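Side-chain contacts in DNA damage response protein Rtt109, putative (Neosartorya fumigata, PDB 5ZB9), which probably transfers the acetyl group of acetyl-CoA to histone lysines, in particular on histone H3: residues F215-R218 and G219-P222; I269-D272 and D273-P276; F300-M303 and M304-Q308. One frame throughout, in Å; residues are numbered along the deposited sequence.

Interaction 1. Residues F215-R218 and G219-P222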
ATOM      1  N   PHE A 215      -6.027  22.502   7.793  1.00 28.61           N
ATOM      2  CA  PHE A 215      -6.211  22.401   9.244  1.00 31.17           C
ATOM      3  C   PHE A 215      -6.954  21.127   9.625  1.00 27.67           C
ATOM      4  O   PHE A 215      -6.504  20.386  10.499  1.00 26.33           O
ATOM      5  CB  PHE A 215      -6.930  23.645   9.780  1.00 28.19           C
ATOM      6  CG  PHE A 215      -6.309  24.916   9.309  1.00 39.06           C
ATOM      7  CD1 PHE A 215      -5.134  25.377   9.882  1.00 44.22           C
ATOM      8  CD2 PHE A 215      -6.853  25.615   8.240  1.00 43.38           C
ATOM      9  CE1 PHE A 215      -4.528  26.534   9.420  1.00 47.77           C
ATOM     10  CE2 PHE A 215      -6.255  26.777   7.772  1.00 49.54           C
ATOM     11  CZ  PHE A 215      -5.087  27.233   8.361  1.00 53.42           C
ATOM     12  N   GLU A 216      -8.072  20.852   8.961  1.00 23.69           N
ATOM     13  CA  GLU A 216      -8.816  19.631   9.246  1.00 24.17           C
ATOM     14  C   GLU A 216      -7.989  18.374   8.907  1.00 26.10           C
ATOM     15  O   GLU A 216      -8.048  17.376   9.621  1.00 24.19           O
ATOM     16  CB  GLU A 216     -10.149  19.626   8.487  1.00 23.21           C
ATOM     17  CG  GLU A 216     -10.968  18.360   8.693  1.00 22.95           C
ATOM     18  CD  GLU A 216     -12.380  18.450   8.131  1.00 29.48           C
ATOM     19  OE1 GLU A 216     -12.582  19.087   7.069  1.00 27.15           O
ATOM     20  OE2 GLU A 216     -13.293  17.867   8.758  1.00 27.83           O
ATOM     21  N   THR A 217      -7.206  18.433   7.834  1.00 25.03           N
ATOM     22  CA  THR A 217      -6.369  17.301   7.429  1.00 19.68           C
ATOM     23  C   THR A 217      -5.350  16.915   8.499  1.00 23.69           C
ATOM     24  O   THR A 217      -5.022  15.742   8.644  1.00 26.37           O
ATOM     25  CB  THR A 217      -5.625  17.606   6.114  1.00 20.25           C
ATOM     26  OG1 THR A 217      -6.578  17.898   5.084  1.00 21.43           O
ATOM     27  CG2 THR A 217      -4.786  16.435   5.679  1.00 15.44           C
ATOM     28  N   ARG A 218      -4.851  17.891   9.257  1.00 26.65           N
ATOM     29  CA  ARG A 218      -3.910  17.585  10.340  1.00 25.80           C
ATOM     30  C   ARG A 218      -4.596  16.770  11.437  1.00 26.98           C
ATOM     31  O   ARG A 218      -3.936  16.098  12.233  1.00 28.59           O
ATOM     32  CB  ARG A 218      -3.302  18.862  10.929  1.00 29.75           C
ATOM     33  CG  ARG A 218      -2.386  19.610   9.971  1.00 37.84           C
ATOM     34  CD  ARG A 218      -1.842  20.902  10.582  1.00 53.19           C
ATOM     35  NE  ARG A 218      -0.894  20.649  11.665  1.00 63.34           N
ATOM     36  CZ  ARG A 218      -1.182  20.769  12.958  1.00 66.93           C
ATOM     37  NH1 ARG A 218      -2.393  21.155  13.340  1.00 62.61           N
ATOM     38  NH2 ARG A 218      -0.255  20.512  13.872  1.00 63.56           N
ATOM     39  N   GLY A 219      -5.924  16.813  11.466  1.00 22.63           N
ATOM     40  CA  GLY A 219      -6.676  15.993  12.397  1.00 22.84           C
ATOM     41  C   GLY A 219      -6.458  14.508  12.163  1.00 25.94           C
ATOM     42  O   GLY A 219      -6.691  13.694  13.051  1.00 27.54           O
ATOM     43  N   PHE A 220      -6.004  14.145  10.965  1.00 20.20           N
ATOM     44  CA  PHE A 220      -5.800  12.741  10.648  1.00 19.37           C
ATOM     45  C   PHE A 220      -4.408  12.268  11.057  1.00 22.70           C
ATOM     46  O   PHE A 220      -4.176  11.066  11.188  1.00 18.01           O
ATOM     47  CB  PHE A 220      -6.021  12.484   9.155  1.00 20.72           C
ATOM     48  CG  PHE A 220      -7.422  12.758   8.693  1.00 20.84           C
ATOM     49  CD1 PHE A 220      -8.475  11.957   9.115  1.00 23.57           C
ATOM     50  CD2 PHE A 220      -7.690  13.811   7.831  1.00 17.95           C
ATOM     51  CE1 PHE A 220      -9.775  12.210   8.695  1.00 22.77           C
ATOM     52  CE2 PHE A 220      -8.986  14.070   7.408  1.00 22.57           C
ATOM     53  CZ  PHE A 220     -10.032  13.266   7.846  1.00 21.46           C
ATOM     54  N   PHE A 221      -3.486  13.212  11.253  1.00 19.14           N
ATOM     55  CA  PHE A 221      -2.108  12.873  11.606  1.00 23.31           C
ATOM     56  C   PHE A 221      -2.038  12.201  12.980  1.00 18.30           C
ATOM     57  O   PHE A 221      -2.820  12.525  13.864  1.00 24.05           O
ATOM     58  CB  PHE A 221      -1.210  14.125  11.607  1.00 20.90           C
ATOM     59  CG  PHE A 221      -1.052  14.785  10.256  1.00 25.70           C
ATOM     60  CD1 PHE A 221      -1.527  14.186   9.097  1.00 19.18           C
ATOM     61  CD2 PHE A 221      -0.410  16.016  10.150  1.00 22.60           C
ATOM     62  CE1 PHE A 221      -1.369  14.805   7.867  1.00 19.81           C
ATOM     63  CE2 PHE A 221      -0.252  16.639   8.920  1.00 19.78           C
ATOM     64  CZ  PHE A 221      -0.725  16.037   7.782  1.00 20.88           C
ATOM     65  N   PRO A 222      -1.086  11.277  13.173  1.00 22.24           N
ATOM     66  CA  PRO A 222      -0.869  10.700  14.510  1.00 24.23           C
ATOM     67  C   PRO A 222      -0.404  11.761  15.521  1.00 25.69           C
ATOM     68  O   PRO A 222       0.225  12.740  15.119  1.00 24.31           O
ATOM     69  CB  PRO A 222       0.231   9.656  14.278  1.00 17.82           C
ATOM     70  CG  PRO A 222       0.318   9.479  12.792  1.00 22.82           C
ATOM     71  CD  PRO A 222      -0.148  10.743  12.172  1.00 19.50           C
TER
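Gly219 N donates to Glu216 O at 2.9 Å, one of three successive backbone bonds round the turn that each span three residues, the spacing of a 3-10-like helix end. Phe220 N reaches Thr217 O at 3.0 Å in a fairly straight bond (161° at the hydrogen), and Phe221 N reaches Arg218 O at 3.1 Å, closing a type I beta turn from Arg218 to Phe221. The turn carries its side chains back onto the last helical residues. In Phe221, CG lies beside the backbone N (chi1 -64°), which folds the ring over Arg218: the Arg218 CA sits over one ring face, toward its rim, 4.0 Å from the centroid, in a CH-pi contact. The aliphatic root of Arg218 extends this contact, its CG lying 3.8 Å from Phe221 CE2. The Phe220 ring lies oblique to Thr217 O, its CD2 3.4 Å from that oxygen. Helix 162-177 receives the buried Phe220 ring at Ile166 and Lys167 and supplies Arg163 as salt-bridge partner of Glu216. Trp168 and Arg171, on that helix and CoA-binding in a complex of this protein, have side chains about 9 Å from that of Phe220. Strand 202-208 lies against Thr217, Phe220 and Phe221 through Leu207, while Phe221 also meets the ring of Trp235 on strand 235-236.

Interaction 2. Residues I269-D272 and D273-P276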
ATOM      1  N   ILE A 269      -9.364   8.178 -15.454  1.00 22.10           N
ATOM      2  CA  ILE A 269      -9.848   7.473 -16.624  1.00 29.66           C
ATOM      3  C   ILE A 269     -11.009   8.236 -17.278  1.00 33.01           C
ATOM      4  O   ILE A 269     -11.080   8.318 -18.506  1.00 33.39           O
ATOM      5  CB  ILE A 269     -10.246   6.032 -16.241  1.00 31.98           C
ATOM      6  CG1 ILE A 269      -8.974   5.198 -16.049  1.00 31.45           C
ATOM      7  CG2 ILE A 269     -11.159   5.402 -17.284  1.00 28.72           C
ATOM      8  CD1 ILE A 269      -9.208   3.871 -15.358  1.00 30.25           C
ATOM      9  N   ASP A 270     -11.881   8.821 -16.460  1.00 25.96           N
ATOM     10  CA  ASP A 270     -12.955   9.679 -16.951  1.00 26.49           C
ATOM     11  C   ASP A 270     -12.421  10.922 -17.634  1.00 30.59           C
ATOM     12  O   ASP A 270     -12.955  11.360 -18.655  1.00 32.28           O
ATOM     13  CB  ASP A 270     -13.883  10.100 -15.813  1.00 24.98           C
ATOM     14  CG  ASP A 270     -14.829   9.004 -15.404  1.00 33.40           C
ATOM     15  OD1 ASP A 270     -14.693   7.884 -15.936  1.00 38.54           O
ATOM     16  OD2 ASP A 270     -15.702   9.256 -14.544  1.00 39.39           O
ATOM     17  N   LEU A 271     -11.385  11.510 -17.052  1.00 27.57           N
ATOM     18  CA  LEU A 271     -10.785  12.695 -17.636  1.00 29.33           C
ATOM     19  C   LEU A 271     -10.071  12.326 -18.938  1.00 32.56           C
ATOM     20  O   LEU A 271     -10.161  13.057 -19.917  1.00 32.51           O
ATOM     21  CB  LEU A 271      -9.816  13.356 -16.659  1.00 27.10           C
ATOM     22  CG  LEU A 271     -10.400  13.963 -15.386  1.00 29.84           C
ATOM     23  CD1 LEU A 271      -9.292  14.221 -14.383  1.00 27.01           C
ATOM     24  CD2 LEU A 271     -11.152  15.245 -15.696  1.00 27.84           C
ATOM     25  N   ASP A 272      -9.377  11.189 -18.950  1.00 31.89           N
ATOM     26  CA  ASP A 272      -8.705  10.723 -20.162  1.00 31.12           C
ATOM     27  C   ASP A 272      -9.691  10.572 -21.320  1.00 34.11           C
ATOM     28  O   ASP A 272      -9.340  10.809 -22.472  1.00 38.60           O
ATOM     29  CB  ASP A 272      -7.987   9.390 -19.920  1.00 23.73           C
ATOM     30  CG  ASP A 272      -6.608   9.563 -19.284  1.00 33.91           C
ATOM     31  OD1 ASP A 272      -6.142  10.717 -19.112  1.00 27.80           O
ATOM     32  OD2 ASP A 272      -5.980   8.531 -18.965  1.00 33.89           O
ATOM     33  N   ASP A 273     -10.926  10.189 -21.014  1.00 27.51           N
ATOM     34  CA  ASP A 273     -11.935  10.017 -22.046  1.00 28.63           C
ATOM     35  C   ASP A 273     -12.460  11.351 -22.606  1.00 31.68           C
ATOM     36  O   ASP A 273     -13.236  11.366 -23.556  1.00 29.88           O
ATOM     37  CB  ASP A 273     -13.097   9.181 -21.513  1.00 33.16           C
ATOM     38  CG  ASP A 273     -13.697   8.267 -22.584  1.00 50.34           C
ATOM     39  OD1 ASP A 273     -12.923   7.523 -23.233  1.00 53.52           O
ATOM     40  OD2 ASP A 273     -14.936   8.297 -22.784  1.00 47.12           O
ATOM     41  N   GLU A 274     -12.044  12.470 -22.022  1.00 34.01           N
ATOM     42  CA  GLU A 274     -12.337  13.775 -22.610  1.00 31.47           C
ATOM     43  C   GLU A 274     -11.375  14.056 -23.765  1.00 30.27           C
ATOM     44  O   GLU A 274     -11.626  14.933 -24.589  1.00 41.68           O
ATOM     45  CB  GLU A 274     -12.241  14.894 -21.569  1.00 29.96           C
ATOM     46  CG  GLU A 274     -13.198  14.758 -20.398  1.00 35.03           C
ATOM     47  CD  GLU A 274     -13.070  15.894 -19.381  1.00 36.32           C
ATOM     48  OE1 GLU A 274     -12.182  16.763 -19.537  1.00 39.38           O
ATOM     49  OE2 GLU A 274     -13.868  15.920 -18.421  1.00 39.66           O
ATOM     50  N   LEU A 275     -10.271  13.317 -23.818  1.00 30.62           N
ATOM     51  CA  LEU A 275      -9.289  13.475 -24.895  1.00 38.69           C
ATOM     52  C   LEU A 275      -9.842  12.976 -26.223  1.00 33.89           C
ATOM     53  O   LEU A 275     -10.653  12.052 -26.247  1.00 35.46           O
ATOM     54  CB  LEU A 275      -7.996  12.720 -24.572  1.00 37.39           C
ATOM     55  CG  LEU A 275      -7.267  13.080 -23.277  1.00 39.06           C
ATOM     56  CD1 LEU A 275      -6.030  12.220 -23.097  1.00 31.45           C
ATOM     57  CD2 LEU A 275      -6.904  14.541 -23.265  1.00 30.99           C
ATOM     58  N   PRO A 276      -9.405  13.581 -27.336  1.00 39.41           N
ATOM     59  CA  PRO A 276      -9.794  13.057 -28.652  1.00 35.35           C
ATOM     60  C   PRO A 276      -9.181  11.676 -28.883  1.00 41.71           C
ATOM     61  O   PRO A 276      -8.112  11.402 -28.353  1.00 43.18           O
ATOM     62  CB  PRO A 276      -9.245  14.101 -29.627  1.00 34.46           C
ATOM     63  CG  PRO A 276      -8.200  14.843 -28.865  1.00 34.27           C
ATOM     64  CD  PRO A 276      -8.599  14.810 -27.432  1.00 37.97           C
TER
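With CG beside its backbone N (chi1 -60°) and the chain extended beyond, Glu274 runs alongside Leu271, pointing the same way, and its OE2 ends 3.9 Å from Leu271 CD2. A similar first torsion in Leu275 (chi1 -58°) holds its CG 3.2 Å from Asp272 O. The backbone beneath them changes its bonding pattern. Asp273 N still makes a helical bond to Ile269 O at 3.1 Å, with a weak second one to Asp270 O. Beyond it the spacing shortens to three residues: Glu274 N binds Leu271 O at 2.9 Å, and Leu275 N binds Asp272 O at 3.0 Å, completing a type I beta turn from Asp272 to Leu275. The carboxylate of Asp272 is held by two arginines, in salt bridges of OD1 with Arg253 and OD2 with Arg258, while Trp291 NE1 also donates to OD1; such company would probably favour the charged form. Glu274 OE2 accepts from Ser293 OG. The contact thus ends helix 266-272 at the protein surface, and Leu271 turns inward onto Trp291, Ser293 and Val294, in the loop leading to helix 297-304.

Interaction 3. Residues F300-M303 and M304-Q308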
ATOM      1  N   PHE A 300      -6.988  19.126 -10.331  1.00 30.88           N
ATOM      2  CA  PHE A 300      -7.340  17.713 -10.199  1.00 28.07           C
ATOM      3  C   PHE A 300      -7.737  17.373  -8.755  1.00 25.48           C
ATOM      4  O   PHE A 300      -8.770  16.745  -8.532  1.00 25.98           O
ATOM      5  CB  PHE A 300      -6.172  16.824 -10.669  1.00 27.35           C
ATOM      6  CG  PHE A 300      -6.384  15.347 -10.431  1.00 23.74           C
ATOM      7  CD1 PHE A 300      -7.098  14.579 -11.338  1.00 23.39           C
ATOM      8  CD2 PHE A 300      -5.860  14.727  -9.305  1.00 21.91           C
ATOM      9  CE1 PHE A 300      -7.298  13.225 -11.120  1.00 20.04           C
ATOM     10  CE2 PHE A 300      -6.055  13.372  -9.083  1.00 20.23           C
ATOM     11  CZ  PHE A 300      -6.772  12.621  -9.993  1.00 22.51           C
ATOM     12  N   TRP A 301      -6.935  17.794  -7.777  1.00 25.58           N
ATOM     13  CA  TRP A 301      -7.256  17.495  -6.380  1.00 30.17           C
ATOM     14  C   TRP A 301      -8.526  18.223  -5.934  1.00 32.11           C
ATOM     15  O   TRP A 301      -9.309  17.692  -5.135  1.00 28.09           O
ATOM     16  CB  TRP A 301      -6.092  17.846  -5.440  1.00 24.75           C
ATOM     17  CG  TRP A 301      -4.863  17.003  -5.646  1.00 25.54           C
ATOM     18  CD1 TRP A 301      -3.619  17.446  -5.978  1.00 26.73           C
ATOM     19  CD2 TRP A 301      -4.766  15.572  -5.552  1.00 24.05           C
ATOM     20  NE1 TRP A 301      -2.751  16.385  -6.096  1.00 26.75           N
ATOM     21  CE2 TRP A 301      -3.430  15.224  -5.844  1.00 25.08           C
ATOM     22  CE3 TRP A 301      -5.677  14.554  -5.250  1.00 24.98           C
ATOM     23  CZ2 TRP A 301      -2.982  13.903  -5.843  1.00 22.36           C
ATOM     24  CZ3 TRP A 301      -5.232  13.240  -5.252  1.00 22.27           C
ATOM     25  CH2 TRP A 301      -3.895  12.928  -5.545  1.00 22.07           C
ATOM     26  N   GLU A 302      -8.739  19.429  -6.450  1.00 31.61           N
ATOM     27  CA  GLU A 302      -9.945  20.166  -6.109  1.00 27.23           C
ATOM     28  C   GLU A 302     -11.165  19.449  -6.645  1.00 31.04           C
ATOM     29  O   GLU A 302     -12.152  19.267  -5.935  1.00 33.80           O
ATOM     30  CB  GLU A 302      -9.908  21.586  -6.654  1.00 31.41           C
ATOM     31  CG  GLU A 302     -11.078  22.422  -6.160  1.00 40.93           C
ATOM     32  CD  GLU A 302     -11.366  23.633  -7.036  1.00 62.59           C
ATOM     33  OE1 GLU A 302     -10.536  23.950  -7.926  1.00 56.69           O
ATOM     34  OE2 GLU A 302     -12.439  24.256  -6.838  1.00 65.30           O
ATOM     35  N   MET A 303     -11.098  19.028  -7.900  1.00 31.38           N
ATOM     36  CA  MET A 303     -12.251  18.387  -8.521  1.00 29.34           C
ATOM     37  C   MET A 303     -12.452  16.955  -8.018  1.00 30.45           C
ATOM     38  O   MET A 303     -13.548  16.405  -8.137  1.00 33.52           O
ATOM     39  CB  MET A 303     -12.113  18.415 -10.044  1.00 29.42           C
ATOM     40  CG  MET A 303     -12.193  19.819 -10.639  1.00 36.92           C
ATOM     41  SD  MET A 303     -13.787  20.629 -10.321  1.00 48.91           S
ATOM     42  CE  MET A 303     -13.321  21.820  -9.074  1.00 41.45           C
ATOM     43  N   MET A 304     -11.403  16.354  -7.454  1.00 27.42           N
ATOM     44  CA  MET A 304     -11.550  15.049  -6.809  1.00 27.76           C
ATOM     45  C   MET A 304     -12.594  15.136  -5.711  1.00 28.68           C
ATOM     46  O   MET A 304     -13.397  14.225  -5.539  1.00 27.24           O
ATOM     47  CB  MET A 304     -10.225  14.553  -6.220  1.00 29.46           C
ATOM     48  CG  MET A 304      -9.606  13.363  -6.951  1.00 32.59           C
ATOM     49  SD  MET A 304     -10.677  11.918  -7.099  1.00 33.76           S
ATOM     50  CE  MET A 304     -10.644  11.265  -5.438  1.00 36.35           C
ATOM     51  N   SER A 305     -12.591  16.253  -4.986  1.00 25.12           N
ATOM     52  CA  SER A 305     -13.497  16.440  -3.860  1.00 28.03           C
ATOM     53  C   SER A 305     -14.974  16.465  -4.241  1.00 31.31           C
ATOM     54  O   SER A 305     -15.826  16.452  -3.356  1.00 36.18           O
ATOM     55  CB  SER A 305     -13.164  17.732  -3.123  1.00 27.06           C
ATOM     56  OG  SER A 305     -13.586  18.846  -3.875  1.00 36.38           O
ATOM     57  N   PHE A 306     -15.279  16.509  -5.541  1.00 27.64           N
ATOM     58  CA  PHE A 306     -16.672  16.504  -5.997  1.00 31.49           C
ATOM     59  C   PHE A 306     -17.094  15.166  -6.585  1.00 27.83           C
ATOM     60  O   PHE A 306     -18.249  14.977  -6.953  1.00 29.90           O
ATOM     61  CB  PHE A 306     -16.905  17.619  -7.018  1.00 31.14           C
ATOM     62  CG  PHE A 306     -16.731  18.993  -6.445  1.00 34.20           C
ATOM     63  CD1 PHE A 306     -15.553  19.693  -6.637  1.00 33.65           C
ATOM     64  CD2 PHE A 306     -17.734  19.568  -5.682  1.00 33.53           C
ATOM     65  CE1 PHE A 306     -15.385  20.951  -6.100  1.00 37.22           C
ATOM     66  CE2 PHE A 306     -17.573  20.825  -5.138  1.00 36.34           C
ATOM     67  CZ  PHE A 306     -16.396  21.518  -5.348  1.00 41.85           C
ATOM     68  N   ARG A 307     -16.151  14.240  -6.669  1.00 26.57           N
ATOM     69  CA  ARG A 307     -16.442  12.893  -7.113  1.00 24.00           C
ATOM     70  C   ARG A 307     -17.267  12.166  -6.061  1.00 27.70           C
ATOM     71  O   ARG A 307     -17.312  12.581  -4.915  1.00 30.26           O
ATOM     72  CB  ARG A 307     -15.144  12.140  -7.396  1.00 28.23           C
ATOM     73  CG  ARG A 307     -14.277  12.804  -8.447  1.00 29.27           C
ATOM     74  CD  ARG A 307     -14.816  12.521  -9.829  1.00 29.42           C
ATOM     75  NE  ARG A 307     -14.669  11.116 -10.182  1.00 27.44           N
ATOM     76  CZ  ARG A 307     -15.013  10.610 -11.357  1.00 33.00           C
ATOM     77  NH1 ARG A 307     -15.532  11.406 -12.286  1.00 31.77           N
ATOM     78  NH2 ARG A 307     -14.846   9.314 -11.605  1.00 28.54           N
ATOM     79  N   GLN A 308     -17.907  11.072  -6.456  1.00 27.11           N
ATOM     80  CA  GLN A 308     -18.788  10.339  -5.568  1.00 28.75           C
ATOM     81  C   GLN A 308     -18.084   9.897  -4.275  1.00 37.53           C
ATOM     82  O   GLN A 308     -18.655   9.984  -3.189  1.00 36.66           O
ATOM     83  CB  GLN A 308     -19.366   9.128  -6.305  1.00 29.13           C
ATOM     84  CG  GLN A 308     -20.537   8.465  -5.599  1.00 41.39           C
ATOM     85  CD  GLN A 308     -20.102   7.459  -4.540  1.00 65.37           C
ATOM     86  OE1 GLN A 308     -19.174   6.670  -4.754  1.00 64.23           O
ATOM     87  NE2 GLN A 308     -20.771   7.486  -3.388  1.00 62.74           N
TER
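Over one face of the Phe300 ring lies Met304 CG, 4.1 Å from Phe300 CE2, the two side chains running alongside each other. This is the C-terminal end of helix 297-304, a worked case of how a helix passes into a type I beta turn, here from Met304 to Arg307. The indole of Trp301 carries Phe300 CD2 over the centre of one face and meets the same Met304 CG obliquely, with Trp301 CE3 at 4.4 Å. On another side of the turn, the Phe306 ring takes part in a Met-aromatic contact with Met303: the two side chains cross at a slant, and the methyl CE, brought round by bends at chi2 and chi3, lies 3.7 Å from Phe306 CE1, with the sulfur also oblique to the ring. Met304 N keeps the four-residue helical bond to Phe300 O at 2.9 Å, whereas Phe306 N uses the carbonyl three residues back, Met303 O, at 3.1 Å. One step on, Arg307 N bonds to Met304 O at 3.0 Å and closes the turn. Phe300 and Met303 pack on helix 266-272: Phe300 meets the ring of Phe267 with planes about 20° apart, and Met303 touches Phe267 too. The Met304 side chain also touches Cys310. Ser305 reaches back along the helix, its OG set between the backbone N and the carbonyl carbon (chi1 74°). That torsion brings OG to Glu302 O, nearly in line with the C=O bond and modelled at 2.5 Å, and the Ser305 amide N also reaches this oxygen, at 3.2 Å from above the carbonyl plane.

How the interactions relate
Following the chain from the N terminus, interaction 1 comes first, at the end of helix 214-218; interaction 2 then ends helix 266-272, and interaction 3 ends helix 297-304. Each closes just a short local turn, and the three stand in series, none enclosing or crossing another. Interactions 2 and 3 touch in space: Asp270 OD2 forms a salt bridge with Arg307 NH2 at 3.1 Å, and Leu271 CD1 packs on Phe300 CD1 at 3.8 Å, so helix 266-272 is tied to helix 297-304 by apolar packing and to the turn after it by a salt bridge. Interaction 1 stands apart beside helix 162-177, its nearest atoms about 10 Å from interaction 3 and about 20 Å from interaction 2.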